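Local coordinates for protein diadenosine tetraphosphatase, putative (Trypanosoma brucei, PDB 2QJC) that probably hydrolyses diadenosine tetraphosphate or related phosphate substrates at a two-manganese centre of the calcineurin-like phosphoesterase type, at residues V53-N58 against L79-A84; V139-L144 against F202-R207; V24-G29 against G220-C225. All blocks are in the same frame, centred on the assembly; numbering follows the deposited sequence.

Contact 1. Residues V53-N58 against L79-A84. With MN (manganese (II) ion), chain B; PO4 (phosphate ion), chain D.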
loop_
_atom_site.group_PDB
_atom_site.type_symbol
_atom_site.label_atom_id
_atom_site.label_comp_id
_atom_site.label_asym_id
_atom_site.label_seq_id
_atom_site.Cartn_x
_atom_site.Cartn_y
_atom_site.Cartn_z
ATOM N N VAL A 53 -0.749 2.635 0.486
ATOM C CA VAL A 53 0.049 1.447 0.183
ATOM C C VAL A 53 -0.359 0.835 -1.167
ATOM O O VAL A 53 0.164 -0.203 -1.582
ATOM C CB VAL A 53 -0.085 0.361 1.286
ATOM C CG1 VAL A 53 0.366 0.928 2.642
ATOM C CG2 VAL A 53 -1.520 -0.169 1.342
ATOM N N GLY A 54 -1.293 1.481 -1.856
ATOM C CA GLY A 54 -1.719 0.966 -3.143
ATOM C C GLY A 54 -3.015 0.187 -3.068
ATOM O O GLY A 54 -3.553 -0.021 -1.982
ATOM N N ASP A 55 -3.498 -0.266 -4.223
ATOM C CA ASP A 55 -4.756 -1.001 -4.300
ATOM C C ASP A 55 -5.848 0.003 -3.960
ATOM O O ASP A 55 -6.646 -0.187 -3.041
ATOM C CB ASP A 55 -4.765 -2.186 -3.320
ATOM C CG ASP A 55 -4.427 -3.508 -3.997
ATOM O OD1 ASP A 55 -3.856 -3.486 -5.109
ATOM O OD2 ASP A 55 -4.730 -4.574 -3.413
ATOM N N LEU A 56 -5.853 1.088 -4.726
ATOM C CA LEU A 56 -6.812 2.168 -4.563
ATOM C C LEU A 56 -8.161 1.829 -5.190
ATOM O O LEU A 56 -9.200 2.368 -4.792
ATOM C CB LEU A 56 -6.266 3.428 -5.231
ATOM C CG LEU A 56 -4.791 3.725 -4.968
ATOM C CD1 LEU A 56 -4.397 5.006 -5.688
ATOM C CD2 LEU A 56 -4.555 3.840 -3.462
ATOM N N VAL A 57 -8.136 0.920 -6.159
ATOM C CA VAL A 57 -9.341 0.542 -6.889
ATOM C C VAL A 57 -9.816 -0.908 -6.743
ATOM O O VAL A 57 -9.221 -1.723 -6.026
ATOM C CB VAL A 57 -9.144 0.815 -8.393
ATOM C CG1 VAL A 57 -8.521 2.197 -8.592
ATOM C CG2 VAL A 57 -8.244 -0.257 -9.000
ATOM N N ASN A 58 -10.906 -1.200 -7.450
ATOM C CA ASN A 58 -11.522 -2.523 -7.487
ATOM C C ASN A 58 -12.183 -2.943 -6.175
ATOM O O ASN A 58 -11.761 -2.536 -5.087
ATOM C CB ASN A 58 -10.477 -3.562 -7.916
ATOM C CG ASN A 58 -11.102 -4.815 -8.513
ATOM O OD1 ASN A 58 -12.174 -4.762 -9.118
ATOM N ND2 ASN A 58 -10.420 -5.942 -8.367
ATOM N N LEU A 79 2.273 1.762 -6.078
ATOM C CA LEU A 79 1.414 0.988 -6.966
ATOM C C LEU A 79 1.056 -0.374 -6.391
ATOM O O LEU A 79 1.944 -1.133 -5.993
ATOM C CB LEU A 79 2.111 0.805 -8.312
ATOM C CG LEU A 79 1.297 0.177 -9.446
ATOM C CD1 LEU A 79 0.064 1.034 -9.730
ATOM C CD2 LEU A 79 2.172 0.073 -10.689
ATOM N N GLY A 80 -0.244 -0.671 -6.339
ATOM C CA GLY A 80 -0.707 -1.959 -5.831
ATOM C C GLY A 80 -0.869 -2.930 -6.994
ATOM O O GLY A 80 -0.797 -2.506 -8.148
ATOM N N ASN A 81 -1.078 -4.221 -6.740
ATOM C CA ASN A 81 -1.200 -5.133 -7.877
ATOM C C ASN A 81 -2.541 -5.034 -8.594
ATOM O O ASN A 81 -2.645 -5.413 -9.756
ATOM C CB ASN A 81 -0.904 -6.592 -7.484
ATOM C CG ASN A 81 -1.864 -7.131 -6.467
ATOM O OD1 ASN A 81 -2.429 -8.216 -6.644
ATOM N ND2 ASN A 81 -2.053 -6.391 -5.384
ATOM N N HIS A 82 -3.565 -4.528 -7.913
ATOM C CA HIS A 82 -4.864 -4.357 -8.555
ATOM C C HIS A 82 -4.794 -3.106 -9.417
ATOM O O HIS A 82 -5.424 -3.028 -10.473
ATOM C CB HIS A 82 -5.970 -4.231 -7.516
ATOM C CG HIS A 82 -6.461 -5.549 -7.004
ATOM N ND1 HIS A 82 -7.515 -6.227 -7.582
ATOM C CD2 HIS A 82 -6.029 -6.323 -5.980
ATOM C CE1 HIS A 82 -7.713 -7.361 -6.932
ATOM N NE2 HIS A 82 -6.825 -7.443 -5.956
ATOM N N ASP A 83 -4.027 -2.121 -8.959
ATOM C CA ASP A 83 -3.850 -0.900 -9.727
ATOM C C ASP A 83 -3.081 -1.286 -10.986
ATOM O O ASP A 83 -3.427 -0.870 -12.097
ATOM C CB ASP A 83 -3.019 0.129 -8.958
ATOM C CG ASP A 83 -3.637 0.523 -7.633
ATOM O OD1 ASP A 83 -4.868 0.729 -7.580
ATOM O OD2 ASP A 83 -2.874 0.646 -6.649
ATOM N N ALA A 84 -2.038 -2.092 -10.798
ATOM C CA ALA A 84 -1.187 -2.536 -11.902
ATOM C C ALA A 84 -1.933 -3.341 -12.962
ATOM O O ALA A 84 -1.739 -3.118 -14.156
ATOM C CB ALA A 84 -0.000 -3.360 -11.362
HETATM MN MN MN B . -5.662 -5.408 -1.727
HETATM P P PO4 D . -5.621 -8.726 -2.530
HETATM O O1 PO4 D . -6.763 -8.623 -1.375
HETATM O O2 PO4 D . -4.485 -9.694 -1.992
HETATM O O3 PO4 D . -6.277 -9.310 -3.814
HETATM O O4 PO4 D . -5.030 -7.309 -2.779
HETATM O O HOH W 1 -6.653 -6.369 0.041
#
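Asp55 and His82 meet beside a manganese ion, and the carboxylate of Asp55 shows how one side chain can serve both a metal and the start of a helix. Its CB lies 3.7 Å from the manganese of chain B, with nothing of 79-84 close by. At CG the group forks. OD1 turns to the first turn of helix 81-91 and accepts His82 N at 3.0 Å, nearly on the line of its own C-O bond and with an N-H...O angle of 160°. The same oxygen lies at the edge of the His82 ring, in its plane. OD2 takes the metal at 2.1 Å and comes within 2.8 Å of the phosphate O4, itself a ligand of that ion. Asp55 belongs to both manganese sites; Asn81 binds the second ion. The carboxylate and ring planes stand 73° apart, and His82 reaches past Asp55 to donate from NE2 to phosphate O3 at 2.9 Å; the anion probably comes from the crystallisation liquor. Behind this first shell, Asp83 fixes the backbone. Its OD2 receives Asp55 N at 2.7 Å, from above the carboxylate plane, and also Gly80 N, while the syn lone pair of OD1 takes Leu56 N at 3.0 Å. With Gly54 and Gly80 lacking side chains, their CA atoms approach to 4.1 Å. These bonds join the GDLVN and GNHD parts of the calcineurin-like phosphoesterase signature. The contact lies where the loop after strand 49-52 meets the N-terminus of helix 81-91, with Leu56 packed on helices 63-73 and 117-124.

Contact 2. Residues V139-L144 against F202-R207. With MN (manganese (II) ion), chain C.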
loop_
_atom_site.group_PDB
_atom_site.type_symbol
_atom_site.label_atom_id
_atom_site.label_comp_id
_atom_site.label_asym_id
_atom_site.label_seq_id
_atom_site.Cartn_x
_atom_site.Cartn_y
_atom_site.Cartn_z
ATOM N N VAL A 139 7.819 2.436 2.194
ATOM C CA VAL A 139 6.508 1.926 1.806
ATOM C C VAL A 139 6.538 1.132 0.499
ATOM O O VAL A 139 7.088 1.589 -0.504
ATOM C CB VAL A 139 5.487 3.115 1.663
ATOM C CG1 VAL A 139 4.091 2.593 1.336
ATOM C CG2 VAL A 139 5.453 3.936 2.946
ATOM N N ALA A 140 5.958 -0.067 0.531
ATOM C CA ALA A 140 5.844 -0.943 -0.636
ATOM C C ALA A 140 4.461 -1.602 -0.505
ATOM O O ALA A 140 3.926 -1.701 0.596
ATOM C CB ALA A 140 6.956 -2.006 -0.636
ATOM N N HIS A 141 3.879 -2.051 -1.611
ATOM C CA HIS A 141 2.543 -2.639 -1.543
ATOM C C HIS A 141 2.435 -3.971 -0.798
ATOM O O HIS A 141 1.583 -4.122 0.088
ATOM C CB HIS A 141 1.942 -2.792 -2.950
ATOM C CG HIS A 141 0.591 -3.436 -2.948
ATOM N ND1 HIS A 141 -0.510 -2.856 -2.352
ATOM C CD2 HIS A 141 0.180 -4.645 -3.399
ATOM C CE1 HIS A 141 -1.539 -3.681 -2.431
ATOM N NE2 HIS A 141 -1.147 -4.775 -3.060
ATOM N N ALA A 142 3.285 -4.933 -1.151
ATOM C CA ALA A 142 3.255 -6.249 -0.512
ATOM C C ALA A 142 4.457 -6.500 0.391
ATOM O O ALA A 142 4.340 -7.155 1.431
ATOM C CB ALA A 142 3.164 -7.355 -1.581
ATOM N N GLY A 143 5.616 -5.989 -0.005
ATOM C CA GLY A 143 6.804 -6.192 0.810
ATOM C C GLY A 143 8.087 -5.919 0.059
ATOM O O GLY A 143 8.062 -5.369 -1.043
ATOM N N LEU A 144 9.212 -6.287 0.664
ATOM C CA LEU A 144 10.523 -6.109 0.043
ATOM C C LEU A 144 11.319 -7.399 0.215
ATOM O O LEU A 144 11.206 -8.071 1.240
ATOM C CB LEU A 144 11.284 -4.959 0.706
ATOM C CG LEU A 144 10.736 -3.534 0.541
ATOM C CD1 LEU A 144 11.546 -2.582 1.406
ATOM C CD2 LEU A 144 10.813 -3.109 -0.922
ATOM N N PHE A 202 3.413 -1.818 4.840
ATOM C CA PHE A 202 2.772 -2.399 3.665
ATOM C C PHE A 202 1.300 -2.762 3.873
ATOM O O PHE A 202 0.740 -2.526 4.936
ATOM C CB PHE A 202 3.560 -3.651 3.262
ATOM C CG PHE A 202 3.562 -4.738 4.322
ATOM C CD1 PHE A 202 2.775 -5.879 4.170
ATOM C CD2 PHE A 202 4.340 -4.609 5.478
ATOM C CE1 PHE A 202 2.762 -6.877 5.153
ATOM C CE2 PHE A 202 4.335 -5.598 6.468
ATOM C CZ PHE A 202 3.544 -6.737 6.306
ATOM N N GLY A 203 0.694 -3.343 2.842
ATOM C CA GLY A 203 -0.695 -3.787 2.891
ATOM C C GLY A 203 -0.802 -5.112 2.135
ATOM O O GLY A 203 -0.144 -6.084 2.502
ATOM N N HIS A 204 -1.636 -5.156 1.095
ATOM C CA HIS A 204 -1.806 -6.339 0.236
ATOM C C HIS A 204 -2.380 -7.656 0.789
ATOM O O HIS A 204 -3.368 -8.170 0.253
ATOM C CB HIS A 204 -0.468 -6.653 -0.455
ATOM C CG HIS A 204 -0.492 -7.881 -1.319
ATOM N ND1 HIS A 204 -1.328 -8.012 -2.407
ATOM C CD2 HIS A 204 0.240 -9.020 -1.271
ATOM C CE1 HIS A 204 -1.111 -9.176 -2.994
ATOM N NE2 HIS A 204 -0.163 -9.807 -2.324
ATOM N N ASP A 205 -1.753 -8.195 1.835
ATOM C CA ASP A 205 -2.120 -9.487 2.427
ATOM C C ASP A 205 -3.349 -9.491 3.345
ATOM O O ASP A 205 -3.231 -9.733 4.551
ATOM C CB ASP A 205 -0.900 -10.042 3.186
ATOM C CG ASP A 205 -0.977 -11.560 3.435
ATOM O OD1 ASP A 205 -0.013 -12.115 4.006
ATOM O OD2 ASP A 205 -1.985 -12.199 3.066
ATOM N N ALA A 206 -4.526 -9.248 2.768
ATOM C CA ALA A 206 -5.778 -9.229 3.533
ATOM C C ALA A 206 -6.021 -10.533 4.300
ATOM O O ALA A 206 -6.626 -10.531 5.371
ATOM C CB ALA A 206 -6.965 -8.951 2.591
ATOM N N ARG A 207 -5.555 -11.653 3.755
ATOM C CA ARG A 207 -5.742 -12.945 4.427
ATOM C C ARG A 207 -5.205 -12.963 5.854
ATOM O O ARG A 207 -5.722 -13.684 6.703
ATOM C CB ARG A 207 -5.041 -14.057 3.666
ATOM C CG ARG A 207 -5.525 -14.258 2.267
ATOM C CD ARG A 207 -4.758 -15.376 1.649
ATOM N NE ARG A 207 -4.944 -15.394 0.209
ATOM C CZ ARG A 207 -4.243 -16.159 -0.612
ATOM N NH1 ARG A 207 -3.312 -16.965 -0.119
ATOM N NH2 ARG A 207 -4.464 -16.103 -1.918
HETATM MN MN MN C . -2.710 -6.486 -3.410
#
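His141 and His204 approach at about a right angle, their ring planes 60° apart and their centroids separated by 5.0 Å, an oblique pairing set by a shared metal. NE2 of His141 and ND1 of His204 each bind the manganese of chain C at 2.3 Å. What lies over a face of the His141 ring is the methylene of His204 rather than its ring: CB sits 3.7 Å from the His141 ring centroid, offset toward the rim, in a CH-pi contact. In both histidines CG stands anti to the backbone N (chi1 178°), which carries the rings out to the ion. Their remaining nitrogens are held by backbone carbonyls, His141 ND1 by Val53 O and His204 NE2 by Thr160 O, so each ring is fixed in rotation as well as position. These two metal-binding histidines of the calcineurin-like phosphoesterase fold are carried by loops at the ends of the adjacent parallel strands 137-140 and 199-202; Asn81 and Asp55 belong to the same site. Gly203 N donates to His141 O at 3.0 Å, with the donor tilted 31° from the carbonyl plane, and ties the two loops just beyond the strands. Ala142 CB presses obliquely on the His204 ring, 3.4 Å from CD2. Phe202 brings its CB to 3.3 Å from Ala140 O, while CD1 approaches Ala142 O and Trp190 meets its ring edge-to-face.

Contact 3. Residues V24-G29 against G220-C225. With MN (manganese (II) ion), chain B.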
loop_
_atom_site.group_PDB
_atom_site.type_symbol
_atom_site.label_atom_id
_atom_site.label_comp_id
_atom_site.label_asym_id
_atom_site.label_seq_id
_atom_site.Cartn_x
_atom_site.Cartn_y
_atom_site.Cartn_z
ATOM N N VAL A 24 -1.783 4.803 4.898
ATOM C CA VAL A 24 -3.024 4.025 4.930
ATOM C C VAL A 24 -3.019 2.711 4.146
ATOM O O VAL A 24 -2.373 2.595 3.104
ATOM C CB VAL A 24 -4.225 4.917 4.478
ATOM C CG1 VAL A 24 -3.901 5.604 3.171
ATOM C CG2 VAL A 24 -5.500 4.084 4.340
ATOM N N GLY A 25 -3.730 1.720 4.688
ATOM C CA GLY A 25 -3.819 0.400 4.079
ATOM C C GLY A 25 -4.696 0.335 2.841
ATOM O O GLY A 25 -5.192 1.363 2.369
ATOM N N ASP A 26 -4.899 -0.877 2.321
ATOM C CA ASP A 26 -5.693 -1.083 1.105
ATOM C C ASP A 26 -7.059 -0.397 1.171
ATOM O O ASP A 26 -7.888 -0.726 2.018
ATOM C CB ASP A 26 -5.869 -2.591 0.831
ATOM C CG ASP A 26 -4.541 -3.310 0.592
ATOM O OD1 ASP A 26 -3.581 -3.085 1.368
ATOM O OD2 ASP A 26 -4.454 -4.115 -0.366
ATOM N N ILE A 27 -7.285 0.552 0.264
ATOM C CA ILE A 27 -8.551 1.291 0.216
ATOM C C ILE A 27 -9.622 0.603 -0.654
ATOM O O ILE A 27 -10.795 0.534 -0.275
ATOM C CB ILE A 27 -8.317 2.737 -0.285
ATOM C CG1 ILE A 27 -7.390 3.479 0.687
ATOM C CG2 ILE A 27 -9.638 3.475 -0.360
ATOM C CD1 ILE A 27 -6.830 4.790 0.150
ATOM N N HIS A 28 -9.219 0.096 -1.814
ATOM C CA HIS A 28 -10.144 -0.605 -2.700
ATOM C C HIS A 28 -11.490 0.104 -2.884
ATOM O O HIS A 28 -12.541 -0.450 -2.559
ATOM C CB HIS A 28 -10.388 -2.034 -2.178
ATOM C CG HIS A 28 -9.328 -3.015 -2.577
ATOM N ND1 HIS A 28 -9.011 -3.272 -3.894
ATOM C CD2 HIS A 28 -8.530 -3.821 -1.835
ATOM C CE1 HIS A 28 -8.065 -4.194 -3.947
ATOM N NE2 HIS A 28 -7.756 -4.544 -2.712
ATOM N N GLY A 29 -11.447 1.331 -3.390
ATOM C CA GLY A 29 -12.665 2.086 -3.630
ATOM C C GLY A 29 -13.572 2.413 -2.454
ATOM O O GLY A 29 -14.709 2.834 -2.673
ATOM N N GLY A 220 2.073 -4.410 8.842
ATOM C CA GLY A 220 1.139 -4.790 7.793
ATOM C C GLY A 220 -0.209 -4.145 8.085
ATOM O O GLY A 220 -0.885 -4.523 9.044
ATOM N N LEU A 221 -0.611 -3.186 7.255
ATOM C CA LEU A 221 -1.866 -2.463 7.470
ATOM C C LEU A 221 -3.123 -2.980 6.785
ATOM O O LEU A 221 -4.182 -2.366 6.933
ATOM C CB LEU A 221 -1.701 -0.996 7.067
ATOM C CG LEU A 221 -0.714 -0.088 7.808
ATOM C CD1 LEU A 221 -0.550 1.234 7.039
ATOM C CD2 LEU A 221 -1.224 0.177 9.208
ATOM N N ASP A 222 -3.052 -4.084 6.048
ATOM C CA ASP A 222 -4.270 -4.527 5.379
ATOM C C ASP A 222 -5.261 -5.244 6.292
ATOM O O ASP A 222 -5.301 -6.480 6.345
ATOM C CB ASP A 222 -3.956 -5.407 4.166
ATOM C CG ASP A 222 -5.169 -5.574 3.255
ATOM O OD1 ASP A 222 -6.272 -5.115 3.652
ATOM O OD2 ASP A 222 -5.026 -6.156 2.156
ATOM N N SER A 223 -6.067 -4.445 6.991
ATOM C CA SER A 223 -7.081 -4.938 7.918
ATOM C C SER A 223 -8.424 -5.300 7.259
ATOM O O SER A 223 -9.451 -5.387 7.939
ATOM C CB SER A 223 -7.306 -3.915 9.047
ATOM O OG SER A 223 -7.457 -2.595 8.548
ATOM N N ARG A 224 -8.407 -5.486 5.938
ATOM C CA ARG A 224 -9.585 -5.899 5.165
ATOM C C ARG A 224 -10.756 -4.927 5.071
ATOM O O ARG A 224 -11.909 -5.355 5.102
ATOM C CB ARG A 224 -10.137 -7.209 5.725
ATOM C CG ARG A 224 -9.104 -8.175 6.226
ATOM C CD ARG A 224 -9.719 -9.101 7.263
ATOM N NE ARG A 224 -9.095 -10.405 7.162
ATOM C CZ ARG A 224 -9.718 -11.510 6.783
ATOM N NH1 ARG A 224 -11.008 -11.487 6.481
ATOM N NH2 ARG A 224 -9.022 -12.627 6.655
ATOM N N CYS A 225 -10.483 -3.638 4.928
ATOM C CA CYS A 225 -11.558 -2.656 4.849
ATOM C C CYS A 225 -12.711 -3.013 3.890
ATOM O O CYS A 225 -13.874 -3.006 4.286
ATOM C CB CYS A 225 -10.984 -1.289 4.467
ATOM S SG CYS A 225 -12.259 -0.054 4.126
HETATM MN MN MN B . -5.662 -5.408 -1.727
HETATM O O HOH W 2 -7.688 -2.581 4.099
HETATM O O HOH W 1 -6.653 -6.369 0.041
#
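Asp26 lays its carboxylate almost flat against that of Asp222, the planes 13° apart, although the two side chains cross at about a right angle. Asp26 belongs to the GDIHG segment that opens the metal-binding signature of calcineurin-like phosphoesterases, with His28 two residues further on. In the first shell, Asp26 OD2 binds the manganese of chain B at 2.2 Å and His28 NE2 reaches the same ion at a longer 2.5 Å; Asp55 is a further ligand. Two stacked acids would be expected to repel one another, since Asp222 OD2 lies only 3.3 Å from Asp26 OD2 with no hydrogen bond between them. The metal on one oxygen of Asp26 and the backbone N-H of His204 on the other, OD1, probably offset that cost.

Asp222 takes its part in the second shell through water. Water 1, a ligand of the manganese lying in the plane of the His28 ring at its edge, donates to Asp222 OD2 at 2.7 Å, so the acid is placed to orient a metal-bound water, though it does not bind the ion itself. Water 2 bridges the segments, which form no direct hydrogen bond: it donates to the Asp26 carbonyl O and to the carboxylate of Asp222 through OD1, and accepts from Cys225 N.

Further out, Gly25 packs against Leu221, its CA 3.9 Å from Leu221 CB. His28 ND1 hydrogen-bonds to Val57 O, which fixes the rotation of the ring. Asp222 has its CG trans to the backbone N (chi1 -165°), and its OD1 closes an Asx turn by accepting Arg224 N at 3.1 Å, from the anti side and 34° out of the carboxylate plane.

The three contacts ring one dinuclear site: their centres lie about 11 Å (contacts 1 and 2), 10 Å (1 and 3) and 9 Å (2 and 3) apart. Along the chain contact 1 is complete before contact 2 begins, and both fall between the two segments of contact 3, which are 191 residues apart. Strands 21-24, 49-52 and 76-77 of one mixed sheet lead into contacts 1 and 3; strands 137-140, 199-202 and 218-220 of the other lead into contacts 2 and 3. The manganese ions, 3.6 Å apart, thus sit where loops from both sheets converge, so metal ligands far apart in sequence are brought together by the two sheets.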